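Local structure of SloR (Streptococcus mutans, 5CVI) at residues K5-K10 / E97-E102; T148-Y153 / L179-Y184; R157-F162 / Q209-K214; A186-Y191 / Q199-S204. The protein is a homodimeric, manganese-responsive transcription regulator of the DtxR family that probably binds DNA to repress or activate its target genes. All coordinates share one frame; numbering follows the deposited sequence.

Contact 1: residues K5-K10 / E97-E102; sequences KEDYLK and EAEVLE. With ZN (zinc ion), chain H.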
loop_
_atom_site.group_PDB
_atom_site.type_symbol
_atom_site.label_atom_id
_atom_site.label_comp_id
_atom_site.label_asym_id
_atom_site.label_seq_id
_atom_site.Cartn_x
_atom_site.Cartn_y
_atom_site.Cartn_z
ATOM N N LYS B 5 12.874 11.071 -5.298
ATOM C CA LYS B 5 14.000 11.138 -6.225
ATOM C C LYS B 5 14.079 9.954 -7.189
ATOM O O LYS B 5 14.499 10.108 -8.334
ATOM C CB LYS B 5 15.314 11.267 -5.445
ATOM C CG LYS B 5 15.402 10.349 -4.238
ATOM C CD LYS B 5 16.706 10.525 -3.475
ATOM C CE LYS B 5 16.587 9.992 -2.055
ATOM N NZ LYS B 5 16.007 8.618 -2.004
ATOM N N GLU B 6 13.671 8.779 -6.722
ATOM C CA GLU B 6 13.860 7.540 -7.476
ATOM C C GLU B 6 13.131 7.514 -8.824
ATOM O O GLU B 6 13.584 6.866 -9.772
ATOM C CB GLU B 6 13.471 6.330 -6.617
ATOM C CG GLU B 6 14.321 6.172 -5.363
ATOM C CD GLU B 6 13.908 4.988 -4.505
ATOM O OE1 GLU B 6 12.928 4.302 -4.863
ATOM O OE2 GLU B 6 14.566 4.746 -3.471
ATOM N N ASP B 7 12.016 8.231 -8.909
ATOM C CA ASP B 7 11.209 8.260 -10.127
ATOM C C ASP B 7 11.957 8.862 -11.312
ATOM O O ASP B 7 11.597 8.639 -12.467
ATOM C CB ASP B 7 9.905 9.018 -9.885
ATOM C CG ASP B 7 9.007 8.316 -8.893
ATOM O OD1 ASP B 7 9.106 7.076 -8.788
ATOM O OD2 ASP B 7 8.210 8.999 -8.218
ATOM N N TYR B 8 13.003 9.624 -11.014
ATOM C CA TYR B 8 13.869 10.175 -12.045
ATOM C C TYR B 8 14.576 9.040 -12.781
ATOM O O TYR B 8 14.838 9.130 -13.979
ATOM C CB TYR B 8 14.885 11.135 -11.419
ATOM C CG TYR B 8 15.796 11.823 -12.408
ATOM C CD1 TYR B 8 15.378 12.950 -13.102
ATOM C CD2 TYR B 8 17.082 11.353 -12.636
ATOM C CE1 TYR B 8 16.213 13.586 -14.005
ATOM C CE2 TYR B 8 17.923 11.981 -13.535
ATOM C CZ TYR B 8 17.485 13.096 -14.218
ATOM O OH TYR B 8 18.322 13.724 -15.113
ATOM N N LEU B 9 14.870 7.965 -12.059
ATOM C CA LEU B 9 15.542 6.812 -12.644
ATOM C C LEU B 9 14.691 6.123 -13.710
ATOM O O LEU B 9 15.210 5.669 -14.730
ATOM C CB LEU B 9 15.955 5.816 -11.557
ATOM C CG LEU B 9 17.250 6.137 -10.805
ATOM C CD1 LEU B 9 17.291 7.596 -10.390
ATOM C CD2 LEU B 9 17.395 5.235 -9.586
ATOM N N LYS B 10 13.384 6.052 -13.476
ATOM C CA LYS B 10 12.478 5.397 -14.417
ATOM C C LYS B 10 12.328 6.178 -15.720
ATOM O O LYS B 10 12.187 5.591 -16.791
ATOM C CB LYS B 10 11.105 5.150 -13.779
ATOM C CG LYS B 10 11.094 4.029 -12.749
ATOM C CD LYS B 10 9.677 3.595 -12.399
ATOM C CE LYS B 10 8.911 4.695 -11.682
ATOM N NZ LYS B 10 7.545 4.242 -11.293
ATOM N N GLU B 97 -1.894 6.050 -7.224
ATOM C CA GLU B 97 -1.990 5.030 -6.184
ATOM C C GLU B 97 -0.823 4.046 -6.255
ATOM O O GLU B 97 -0.225 3.699 -5.232
ATOM C CB GLU B 97 -3.318 4.275 -6.288
ATOM C CG GLU B 97 -3.648 3.439 -5.070
ATOM C CD GLU B 97 -4.098 4.286 -3.892
ATOM O OE1 GLU B 97 -5.090 5.032 -4.044
ATOM O OE2 GLU B 97 -3.464 4.208 -2.817
ATOM N N ALA B 98 -0.511 3.598 -7.469
ATOM C CA ALA B 98 0.568 2.639 -7.688
ATOM C C ALA B 98 1.921 3.276 -7.399
ATOM O O ALA B 98 2.928 2.593 -7.229
ATOM C CB ALA B 98 0.527 2.120 -9.112
ATOM N N GLU B 99 1.927 4.600 -7.353
ATOM C CA GLU B 99 3.141 5.378 -7.167
ATOM C C GLU B 99 3.541 5.371 -5.699
ATOM O O GLU B 99 4.692 5.102 -5.355
ATOM C CB GLU B 99 2.902 6.809 -7.660
ATOM C CG GLU B 99 4.149 7.638 -7.810
ATOM C CD GLU B 99 5.182 6.976 -8.691
ATOM O OE1 GLU B 99 4.859 6.618 -9.844
ATOM O OE2 GLU B 99 6.323 6.803 -8.222
ATOM N N VAL B 100 2.571 5.665 -4.839
ATOM C CA VAL B 100 2.774 5.634 -3.397
ATOM C C VAL B 100 3.114 4.225 -2.916
ATOM O O VAL B 100 3.964 4.047 -2.042
ATOM C CB VAL B 100 1.521 6.143 -2.651
ATOM C CG1 VAL B 100 1.611 5.826 -1.168
ATOM C CG2 VAL B 100 1.336 7.637 -2.876
ATOM N N LEU B 101 2.460 3.227 -3.502
ATOM C CA LEU B 101 2.618 1.842 -3.062
ATOM C C LEU B 101 3.946 1.211 -3.476
ATOM O O LEU B 101 4.446 0.311 -2.797
ATOM C CB LEU B 101 1.439 0.984 -3.534
ATOM C CG LEU B 101 0.084 1.398 -2.953
ATOM C CD1 LEU B 101 -1.041 0.483 -3.426
ATOM C CD2 LEU B 101 0.155 1.417 -1.438
ATOM N N GLU B 102 4.522 1.681 -4.579
ATOM C CA GLU B 102 5.775 1.107 -5.067
ATOM C C GLU B 102 6.963 1.455 -4.167
ATOM O O GLU B 102 8.042 0.888 -4.307
ATOM C CB GLU B 102 6.053 1.523 -6.515
ATOM C CG GLU B 102 6.454 2.979 -6.699
ATOM C CD GLU B 102 6.853 3.300 -8.134
ATOM O OE1 GLU B 102 6.262 2.719 -9.070
ATOM O OE2 GLU B 102 7.766 4.130 -8.322
HETATM ZN ZN ZN H . 7.873 5.986 -7.645
#
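The carboxylates of D7 and E99 meet at one zinc ion from opposite directions, with their planes nearly perpendicular, 87° apart. A third carboxylate, that of E102, faces K10 NZ with both oxygens. NZ lies 3.0 Å from both E102 OE1 and E102 OE2. Each oxygen accepts through its syn lone pair, the side of the other oxygen, so the ammonium group bridges the two. Each acid gives the metal one oxygen. Zinc is 2.0 Å from D7 OD1, 1.8 Å from E99 OE2 and 2.0 Å from E102 OE2, while D7 OD2 stays back at 3.1 Å. E99 turns in through a bend at chi2 (54°). E102 extends straight beyond CG. A long salt bridge also runs from K10 NZ to E99 OE1, at 3.9 Å. The positive charges of K10 and zinc probably offset the gathering of three acids in a buried place. E102 OE1 has a second partner, H76 ND1, and H76 in turn binds the neighbouring zinc, so E102 links two metal sites. H103 completes the first site. Joining helix 7-18 of the DNA-binding part to helix 91-101 of the dimerisation part through a metal is characteristic of DtxR/MntR regulators.

Contact 2: residues T148-Y153 / L179-Y184; sequences TEMGVY and LRLLEY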
loop_
_atom_site.group_PDB
_atom_site.type_symbol
_atom_site.label_atom_id
_atom_site.label_comp_id
_atom_site.label_asym_id
_atom_site.label_seq_id
_atom_site.Cartn_x
_atom_site.Cartn_y
_atom_site.Cartn_z
ATOM N N THR B 148 8.880 2.819 -41.349
ATOM C CA THR B 148 8.997 3.024 -42.794
ATOM C C THR B 148 7.909 2.313 -43.598
ATOM O O THR B 148 7.287 2.909 -44.477
ATOM C CB THR B 148 10.363 2.543 -43.323
ATOM O OG1 THR B 148 11.418 3.189 -42.603
ATOM C CG2 THR B 148 10.498 2.850 -44.811
ATOM N N GLU B 149 7.698 1.034 -43.301
ATOM C CA GLU B 149 6.744 0.218 -44.045
ATOM C C GLU B 149 5.296 0.597 -43.758
ATOM O O GLU B 149 4.915 0.820 -42.611
ATOM C CB GLU B 149 6.958 -1.267 -43.742
ATOM C CG GLU B 149 8.274 -1.824 -44.251
ATOM C CD GLU B 149 8.367 -3.330 -44.101
ATOM O OE1 GLU B 149 7.636 -3.892 -43.257
ATOM O OE2 GLU B 149 9.166 -3.953 -44.832
HETATM N N MSE B 150 4.490 0.663 -44.812
HETATM C CA MSE B 150 3.064 0.935 -44.672
HETATM C C MSE B 150 2.308 -0.384 -44.544
HETATM O O MSE B 150 2.901 -1.456 -44.669
HETATM C CB MSE B 150 2.551 1.737 -45.872
HETATM C CG MSE B 150 3.359 2.995 -46.164
HETATM SE SE MSE B 150 3.426 4.230 -44.649
HETATM C CE MSE B 150 4.720 5.512 -45.353
ATOM N N GLY B 151 1.004 -0.308 -44.291
ATOM C CA GLY B 151 0.201 -1.504 -44.105
ATOM C C GLY B 151 -0.413 -1.593 -42.720
ATOM O O GLY B 151 -0.517 -0.591 -42.013
ATOM N N VAL B 152 -0.814 -2.798 -42.327
ATOM C CA VAL B 152 -1.523 -2.995 -41.065
ATOM C C VAL B 152 -0.587 -3.192 -39.865
ATOM O O VAL B 152 0.382 -3.950 -39.931
ATOM C CB VAL B 152 -2.511 -4.173 -41.157
ATOM C CG1 VAL B 152 -3.265 -4.338 -39.846
ATOM C CG2 VAL B 152 -3.482 -3.954 -42.306
ATOM N N TYR B 153 -0.890 -2.497 -38.771
ATOM C CA TYR B 153 -0.144 -2.639 -37.524
ATOM C C TYR B 153 -1.094 -2.870 -36.358
ATOM O O TYR B 153 -2.267 -2.511 -36.423
ATOM C CB TYR B 153 0.693 -1.388 -37.248
ATOM C CG TYR B 153 1.924 -1.267 -38.113
ATOM C CD1 TYR B 153 3.163 -1.694 -37.655
ATOM C CD2 TYR B 153 1.849 -0.730 -39.390
ATOM C CE1 TYR B 153 4.288 -1.587 -38.441
ATOM C CE2 TYR B 153 2.969 -0.619 -40.184
ATOM C CZ TYR B 153 4.186 -1.049 -39.706
ATOM O OH TYR B 153 5.308 -0.941 -40.498
ATOM N N LEU B 179 -4.570 -0.646 -36.682
ATOM C CA LEU B 179 -4.546 0.620 -37.402
ATOM C C LEU B 179 -3.652 0.520 -38.634
ATOM O O LEU B 179 -2.514 0.062 -38.553
ATOM C CB LEU B 179 -4.098 1.755 -36.481
ATOM C CG LEU B 179 -3.022 1.399 -35.456
ATOM C CD1 LEU B 179 -1.635 1.432 -36.082
ATOM C CD2 LEU B 179 -3.103 2.322 -34.253
ATOM N N ARG B 180 -4.186 0.937 -39.779
ATOM C CA ARG B 180 -3.458 0.859 -41.039
ATOM C C ARG B 180 -2.705 2.163 -41.302
ATOM O O ARG B 180 -3.313 3.228 -41.430
ATOM C CB ARG B 180 -4.422 0.543 -42.192
ATOM C CG ARG B 180 -3.767 0.406 -43.562
ATOM C CD ARG B 180 -4.782 0.041 -44.644
ATOM N NE ARG B 180 -5.268 -1.333 -44.526
ATOM C CZ ARG B 180 -6.335 -1.697 -43.819
ATOM N NH1 ARG B 180 -7.038 -0.789 -43.154
ATOM N NH2 ARG B 180 -6.700 -2.972 -43.775
ATOM N N LEU B 181 -1.380 2.072 -41.371
ATOM C CA LEU B 181 -0.548 3.230 -41.679
ATOM C C LEU B 181 -0.548 3.492 -43.180
ATOM O O LEU B 181 -0.024 2.694 -43.959
ATOM C CB LEU B 181 0.883 3.012 -41.187
ATOM C CG LEU B 181 1.874 4.126 -41.532
ATOM C CD1 LEU B 181 1.386 5.459 -40.987
ATOM C CD2 LEU B 181 3.264 3.804 -40.999
ATOM N N LEU B 182 -1.135 4.616 -43.578
ATOM C CA LEU B 182 -1.269 4.949 -44.990
ATOM C C LEU B 182 -0.015 5.617 -45.546
ATOM O O LEU B 182 0.466 5.262 -46.621
ATOM C CB LEU B 182 -2.477 5.859 -45.205
ATOM C CG LEU B 182 -3.828 5.293 -44.779
ATOM C CD1 LEU B 182 -4.933 6.304 -45.037
ATOM C CD2 LEU B 182 -4.111 3.990 -45.512
ATOM N N GLU B 183 0.508 6.587 -44.805
ATOM C CA GLU B 183 1.650 7.368 -45.254
ATOM C C GLU B 183 2.175 8.233 -44.119
ATOM O O GLU B 183 1.500 8.420 -43.105
ATOM C CB GLU B 183 1.238 8.275 -46.412
ATOM C CG GLU B 183 0.215 9.328 -46.011
ATOM C CD GLU B 183 -0.183 10.238 -47.158
ATOM O OE1 GLU B 183 0.570 10.314 -48.152
ATOM O OE2 GLU B 183 -1.255 10.873 -47.062
ATOM N N TYR B 184 3.380 8.762 -44.292
ATOM C CA TYR B 184 3.891 9.783 -43.391
ATOM C C TYR B 184 3.844 11.146 -44.071
ATOM O O TYR B 184 4.628 11.419 -44.974
ATOM C CB TYR B 184 5.314 9.458 -42.939
ATOM C CG TYR B 184 6.001 10.620 -42.254
ATOM C CD1 TYR B 184 5.655 10.992 -40.962
ATOM C CD2 TYR B 184 6.986 11.350 -42.905
ATOM C CE1 TYR B 184 6.274 12.058 -40.336
ATOM C CE2 TYR B 184 7.612 12.415 -42.287
ATOM C CZ TYR B 184 7.252 12.765 -41.003
ATOM O OH TYR B 184 7.872 13.825 -40.385
#
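M150, a selenomethionine, lies along the 181-184 backbone. Its CB is 3.3 Å from L181 O. CG passes L182 O at 3.7 Å. The chain bends at chi2 (-58°), which brings SE against L181 CG at 3.5 Å. The methyl CE ends near E183 CA, 3.6 Å away. On the face that carries the L181 side chain, Y153 CB packs on L179 CD1. These two atoms are 3.8 Å apart: Y153 CB and L179 CD1. Y153 OH bonds back to E149 O within its own segment. V152 and R180 pair on the other face. There V152 CG2 touches R180 NH2 at 3.7 Å, while R180 NH1 reaches E194 in a salt bridge. Four backbone bonds join the strands, two between G151 and L181 and two between Y153 and L179. V152 and R180 form the non-hydrogen-bonded pair between them. Past this ladder, L182 and E183 both face T192 in a classic beta bulge. This is the antiparallel pairing of strands 151-158 and 178-185, inside the sheet of the SH3-like FeoA domain.

Contact 3: residues R157-F162 / Q209-K214; sequences RVQDNF and QIYIEK. With ZN (zinc ion), chain J.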
loop_
_atom_site.group_PDB
_atom_site.type_symbol
_atom_site.label_atom_id
_atom_site.label_comp_id
_atom_site.label_asym_id
_atom_site.label_seq_id
_atom_site.Cartn_x
_atom_site.Cartn_y
_atom_site.Cartn_z
ATOM N N ARG B 157 1.647 -1.411 -27.257
ATOM C CA ARG B 157 2.100 -0.747 -26.036
ATOM C C ARG B 157 2.095 0.780 -26.128
ATOM O O ARG B 157 2.389 1.355 -27.180
ATOM C CB ARG B 157 3.499 -1.235 -25.654
ATOM C CG ARG B 157 4.222 -0.351 -24.643
ATOM C CD ARG B 157 5.632 -0.858 -24.385
ATOM N NE ARG B 157 6.428 0.081 -23.601
ATOM C CZ ARG B 157 7.663 0.456 -23.917
ATOM N NH1 ARG B 157 8.243 -0.028 -25.006
ATOM N NH2 ARG B 157 8.320 1.312 -23.146
ATOM N N VAL B 158 1.764 1.422 -25.009
ATOM C CA VAL B 158 1.797 2.878 -24.900
ATOM C C VAL B 158 2.494 3.273 -23.607
ATOM O O VAL B 158 2.643 2.455 -22.702
ATOM C CB VAL B 158 0.388 3.485 -24.904
ATOM C CG1 VAL B 158 -0.343 3.128 -26.188
ATOM C CG2 VAL B 158 -0.396 2.994 -23.684
ATOM N N GLN B 159 2.913 4.531 -23.519
ATOM C CA GLN B 159 3.604 5.008 -22.327
ATOM C C GLN B 159 2.657 5.308 -21.177
ATOM O O GLN B 159 1.467 5.564 -21.374
ATOM C CB GLN B 159 4.430 6.256 -22.632
ATOM C CG GLN B 159 5.873 5.974 -22.984
ATOM C CD GLN B 159 6.753 7.189 -22.786
ATOM O OE1 GLN B 159 6.297 8.224 -22.292
ATOM N NE2 GLN B 159 8.019 7.073 -23.168
ATOM N N ASP B 160 3.209 5.278 -19.969
ATOM C CA ASP B 160 2.487 5.702 -18.786
ATOM C C ASP B 160 2.415 7.218 -18.809
ATOM O O ASP B 160 3.264 7.894 -18.240
ATOM C CB ASP B 160 3.220 5.234 -17.533
ATOM C CG ASP B 160 2.363 5.326 -16.290
ATOM O OD1 ASP B 160 1.456 6.187 -16.248
ATOM O OD2 ASP B 160 2.592 4.533 -15.353
ATOM N N ASN B 161 1.401 7.753 -19.473
ATOM C CA ASN B 161 1.328 9.188 -19.685
ATOM C C ASN B 161 -0.106 9.676 -19.691
ATOM O O ASN B 161 -0.886 9.303 -20.564
ATOM C CB ASN B 161 2.012 9.542 -21.005
ATOM C CG ASN B 161 2.105 11.029 -21.230
ATOM O OD1 ASN B 161 1.147 11.663 -21.679
ATOM N ND2 ASN B 161 3.262 11.599 -20.917
ATOM N N PHE B 162 -0.449 10.515 -18.722
ATOM C CA PHE B 162 -1.821 10.984 -18.580
ATOM C C PHE B 162 -2.353 11.667 -19.843
ATOM O O PHE B 162 -3.470 11.392 -20.274
ATOM C CB PHE B 162 -1.959 11.908 -17.370
ATOM C CG PHE B 162 -3.367 12.355 -17.114
ATOM C CD1 PHE B 162 -4.262 11.526 -16.457
ATOM C CD2 PHE B 162 -3.800 13.603 -17.532
ATOM C CE1 PHE B 162 -5.561 11.934 -16.221
ATOM C CE2 PHE B 162 -5.097 14.016 -17.298
ATOM C CZ PHE B 162 -5.979 13.182 -16.641
ATOM N N GLN B 209 5.412 8.113 -28.523
ATOM C CA GLN B 209 4.950 7.583 -27.245
ATOM C C GLN B 209 4.105 6.332 -27.448
ATOM O O GLN B 209 3.499 5.817 -26.510
ATOM C CB GLN B 209 4.132 8.636 -26.497
ATOM C CG GLN B 209 4.911 9.882 -26.120
ATOM C CD GLN B 209 5.978 9.609 -25.081
ATOM O OE1 GLN B 209 6.978 8.947 -25.360
ATOM N NE2 GLN B 209 5.764 10.112 -23.868
ATOM N N ILE B 210 4.071 5.850 -28.685
ATOM C CA ILE B 210 3.270 4.687 -29.041
ATOM C C ILE B 210 4.137 3.590 -29.650
ATOM O O ILE B 210 5.104 3.869 -30.362
ATOM C CB ILE B 210 2.158 5.066 -30.035
ATOM C CG1 ILE B 210 1.083 5.893 -29.334
ATOM C CG2 ILE B 210 1.545 3.825 -30.657
ATOM C CD1 ILE B 210 -0.059 6.286 -30.242
ATOM N N TYR B 211 3.790 2.340 -29.367
ATOM C CA TYR B 211 4.550 1.206 -29.872
ATOM C C TYR B 211 3.653 0.262 -30.670
ATOM O O TYR B 211 2.552 -0.079 -30.237
ATOM C CB TYR B 211 5.230 0.468 -28.717
ATOM C CG TYR B 211 6.201 1.326 -27.930
ATOM C CD1 TYR B 211 5.780 2.051 -26.820
ATOM C CD2 TYR B 211 7.537 1.406 -28.294
ATOM C CE1 TYR B 211 6.666 2.834 -26.097
ATOM C CE2 TYR B 211 8.432 2.185 -27.577
ATOM C CZ TYR B 211 7.991 2.897 -26.481
ATOM O OH TYR B 211 8.881 3.671 -25.772
ATOM N N ILE B 212 4.131 -0.158 -31.837
ATOM C CA ILE B 212 3.330 -0.982 -32.736
ATOM C C ILE B 212 4.063 -2.243 -33.191
ATOM O O ILE B 212 5.258 -2.406 -32.947
ATOM C CB ILE B 212 2.886 -0.179 -33.974
ATOM C CG1 ILE B 212 4.095 0.485 -34.634
ATOM C CG2 ILE B 212 1.853 0.863 -33.582
ATOM C CD1 ILE B 212 3.750 1.332 -35.847
ATOM N N GLU B 213 3.328 -3.133 -33.850
ATOM C CA GLU B 213 3.892 -4.371 -34.375
ATOM C C GLU B 213 3.052 -4.826 -35.564
ATOM O O GLU B 213 1.824 -4.739 -35.529
ATOM C CB GLU B 213 3.939 -5.442 -33.280
ATOM C CG GLU B 213 4.732 -6.690 -33.646
ATOM C CD GLU B 213 5.370 -7.358 -32.435
ATOM O OE1 GLU B 213 6.145 -6.682 -31.724
ATOM O OE2 GLU B 213 5.099 -8.556 -32.196
ATOM N N LYS B 214 3.712 -5.298 -36.619
ATOM C CA LYS B 214 3.020 -5.622 -37.865
ATOM C C LYS B 214 2.422 -7.028 -37.852
ATOM O O LYS B 214 2.877 -7.896 -37.105
ATOM C CB LYS B 214 3.964 -5.451 -39.056
ATOM C CG LYS B 214 3.260 -5.102 -40.357
ATOM C CD LYS B 214 4.258 -4.729 -41.441
ATOM C CE LYS B 214 3.554 -4.230 -42.693
ATOM N NZ LYS B 214 4.525 -3.886 -43.771
HETATM ZN ZN ZN J . 1.912 4.977 -13.588
HETATM O O HOH W 1 11.102 1.639 -24.732
HETATM O O HOH W 2 -0.000 4.173 -14.052
#
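R157 carries CG opposite its own N (chi1 164°) and stays extended to NE, and Y211 with chi1 -60° lays its ring alongside that chain. Both side chains leave their strands on the same face. The guanidinium therefore stacks flat on the ring, with planes 10° apart and centres 3.7 Å apart. This is a cation-pi contact over the ring face. Water 1 lies in the guanidinium plane, accepts from R157 NH2 at 3.2 Å, and also bonds to Y211 OH. R157 NH1 has its own partner in Y140 O. Below the stack the backbones pair. Y211 N bonds to R157 O at 2.8 Å, and the return bond from R157 N to Y211 O is weak. The pairing places strand 210-214 antiparallel to strand 151-158, at the edge of the FeoA-domain sheet. V158 and I210 point to the opposite face, with their CG1 atoms 4.4 Å apart. Past the strand, Q159 N makes a weak bond to Q209 O, and the two glutamine side chains meet obliquely. D160 then sits at the centre of an inverse gamma turn and points away from Q209. Its OD2 binds zinc at 1.9 Å, with water 2 at 2.1 Å from the metal. H76 and H95 complete that site. N161 follows as the N-cap of helix 162-170, with OD1 bonded to L164 N.

Contact 4: residues A186-Y191 / Q199-S204; sequences AFAGAY and QLQVTS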
loop_
_atom_site.group_PDB
_atom_site.type_symbol
_atom_site.label_atom_id
_atom_site.label_comp_id
_atom_site.label_asym_id
_atom_site.label_seq_id
_atom_site.Cartn_x
_atom_site.Cartn_y
_atom_site.Cartn_z
ATOM N N ALA B 186 4.965 14.356 -44.580
ATOM C CA ALA B 186 6.150 15.139 -44.252
ATOM C C ALA B 186 5.772 16.588 -43.978
ATOM O O ALA B 186 6.272 17.202 -43.035
ATOM C CB ALA B 186 7.170 15.055 -45.373
ATOM N N PHE B 187 4.882 17.125 -44.807
ATOM C CA PHE B 187 4.410 18.497 -44.653
ATOM C C PHE B 187 3.742 18.712 -43.296
ATOM O O PHE B 187 4.033 19.685 -42.600
ATOM C CB PHE B 187 3.451 18.866 -45.788
ATOM C CG PHE B 187 2.788 20.202 -45.615
ATOM C CD1 PHE B 187 3.495 21.376 -45.817
ATOM C CD2 PHE B 187 1.450 20.283 -45.263
ATOM C CE1 PHE B 187 2.881 22.607 -45.662
ATOM C CE2 PHE B 187 0.832 21.509 -45.108
ATOM C CZ PHE B 187 1.548 22.672 -45.309
ATOM N N ALA B 188 2.852 17.798 -42.922
ATOM C CA ALA B 188 2.158 17.890 -41.643
ATOM C C ALA B 188 3.060 17.482 -40.479
ATOM O O ALA B 188 2.890 17.953 -39.357
ATOM C CB ALA B 188 0.897 17.043 -41.659
ATOM N N GLY B 189 4.022 16.608 -40.753
ATOM C CA GLY B 189 4.861 16.057 -39.705
ATOM C C GLY B 189 4.056 15.088 -38.860
ATOM O O GLY B 189 4.205 15.026 -37.641
ATOM N N ALA B 190 3.191 14.328 -39.523
ATOM C CA ALA B 190 2.280 13.421 -38.843
ATOM C C ALA B 190 2.093 12.140 -39.643
ATOM O O ALA B 190 2.015 12.170 -40.871
ATOM C CB ALA B 190 0.937 14.101 -38.613
ATOM N N TYR B 191 2.020 11.013 -38.942
ATOM C CA TYR B 191 1.758 9.735 -39.588
ATOM C C TYR B 191 0.254 9.571 -39.795
ATOM O O TYR B 191 -0.514 9.577 -38.835
ATOM C CB TYR B 191 2.324 8.579 -38.754
ATOM C CG TYR B 191 3.831 8.615 -38.586
ATOM C CD1 TYR B 191 4.427 9.482 -37.676
ATOM C CD2 TYR B 191 4.656 7.783 -39.332
ATOM C CE1 TYR B 191 5.803 9.521 -37.520
ATOM C CE2 TYR B 191 6.036 7.814 -39.180
ATOM C CZ TYR B 191 6.601 8.686 -38.272
ATOM O OH TYR B 191 7.967 8.726 -38.116
ATOM N N GLN B 199 -9.739 8.203 -41.097
ATOM C CA GLN B 199 -8.353 8.654 -41.090
ATOM C C GLN B 199 -8.037 9.544 -39.893
ATOM O O GLN B 199 -8.844 10.386 -39.497
ATOM C CB GLN B 199 -8.021 9.396 -42.384
ATOM C CG GLN B 199 -7.959 8.508 -43.609
ATOM C CD GLN B 199 -7.230 9.161 -44.765
ATOM O OE1 GLN B 199 -6.663 10.244 -44.623
ATOM N NE2 GLN B 199 -7.240 8.503 -45.916
ATOM N N LEU B 200 -6.855 9.346 -39.320
ATOM C CA LEU B 200 -6.358 10.210 -38.258
ATOM C C LEU B 200 -4.888 10.515 -38.502
ATOM O O LEU B 200 -4.103 9.620 -38.819
ATOM C CB LEU B 200 -6.525 9.549 -36.888
ATOM C CG LEU B 200 -5.801 10.230 -35.719
ATOM C CD1 LEU B 200 -6.446 11.565 -35.356
ATOM C CD2 LEU B 200 -5.740 9.314 -34.503
ATOM N N GLN B 201 -4.520 11.783 -38.363
ATOM C CA GLN B 201 -3.121 12.170 -38.443
ATOM C C GLN B 201 -2.516 12.185 -37.043
ATOM O O GLN B 201 -3.010 12.865 -36.143
ATOM C CB GLN B 201 -2.961 13.529 -39.134
ATOM C CG GLN B 201 -3.253 13.496 -40.629
ATOM C CD GLN B 201 -2.916 14.798 -41.329
ATOM O OE1 GLN B 201 -3.445 15.858 -40.986
ATOM N NE2 GLN B 201 -2.024 14.727 -42.314
ATOM N N VAL B 202 -1.452 11.410 -36.865
ATOM C CA VAL B 202 -0.764 11.325 -35.586
ATOM C C VAL B 202 0.560 12.075 -35.670
ATOM O O VAL B 202 1.497 11.613 -36.321
ATOM C CB VAL B 202 -0.487 9.857 -35.199
ATOM C CG1 VAL B 202 0.126 9.776 -33.808
ATOM C CG2 VAL B 202 -1.765 9.037 -35.267
ATOM N N THR B 203 0.632 13.236 -35.022
ATOM C CA THR B 203 1.863 14.021 -34.997
ATOM C C THR B 203 3.007 13.172 -34.468
ATOM O O THR B 203 2.816 12.371 -33.554
ATOM C CB THR B 203 1.731 15.265 -34.107
ATOM O OG1 THR B 203 1.588 14.865 -32.738
ATOM C CG2 THR B 203 0.530 16.101 -34.531
ATOM N N SER B 204 4.194 13.349 -35.042
ATOM C CA SER B 204 5.349 12.543 -34.658
ATOM C C SER B 204 5.654 12.640 -33.163
ATOM O O SER B 204 6.282 11.748 -32.594
ATOM C CB SER B 204 6.575 12.908 -35.500
ATOM O OG SER B 204 6.816 14.302 -35.484
#
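Y191 and V202 satisfy each other's main chain. Y191 N bonds to V202 O at 2.7 Å, and V202 N bonds to Y191 O at 2.8 Å. V202 O also lies in the plane of the Y191 ring, at its edge, and takes a CA-H contact from A190 CA at 3.2 Å. The carbonyl of G189 has two donors, both from S204. S204 N is 3.1 Å from G189 O, and S204 OG adds a weak bond at 3.5 Å. A chi1 of 52° turns OG to that carbonyl. G189 has positive phi (72°), as the first residue of a G1 beta bulge with A190. The phenol of Y191 has a partner elsewhere, with OH bonded to G146 N. Q201 NE2 makes weak bonds to D185 and T192. Side-chain packing is slight: A190 CB lies 4.0 Å from Q201 CB, and A188 CB approaches the Q201 amide. The hairpin of strands 190-195 and 198-203 is thus held here mainly by main-chain hydrogen bonds, with a weak hydroxyl bond and light side-chain packing added.

In the fold
Contacts 1 and 3 are buried, whereas contacts 2 and 4 are partly exposed and lie farther from the chain centre. Contacts 2, 3 and 4 belong to one antiparallel sheet. Contacts 2 and 3 share strand 151-158 and touch where K214 bonds to E149 and M150. Contact 4 lies beside contact 2, with Y184 against Y191, and is nested in the loop that contact 3 closes. Contact 1 lies outside this sheet, its nearest atoms about 6 Å from those of contact 3. Its chemistry is ionic and metal-based between helices. Contacts 2 and 4 rest on backbone ladders. Contact 3 adds a cation-pi stack to its ladder. Its zinc ligand D160 lies just beyond the pairing, and H76 connects that zinc to E102 of contact 1.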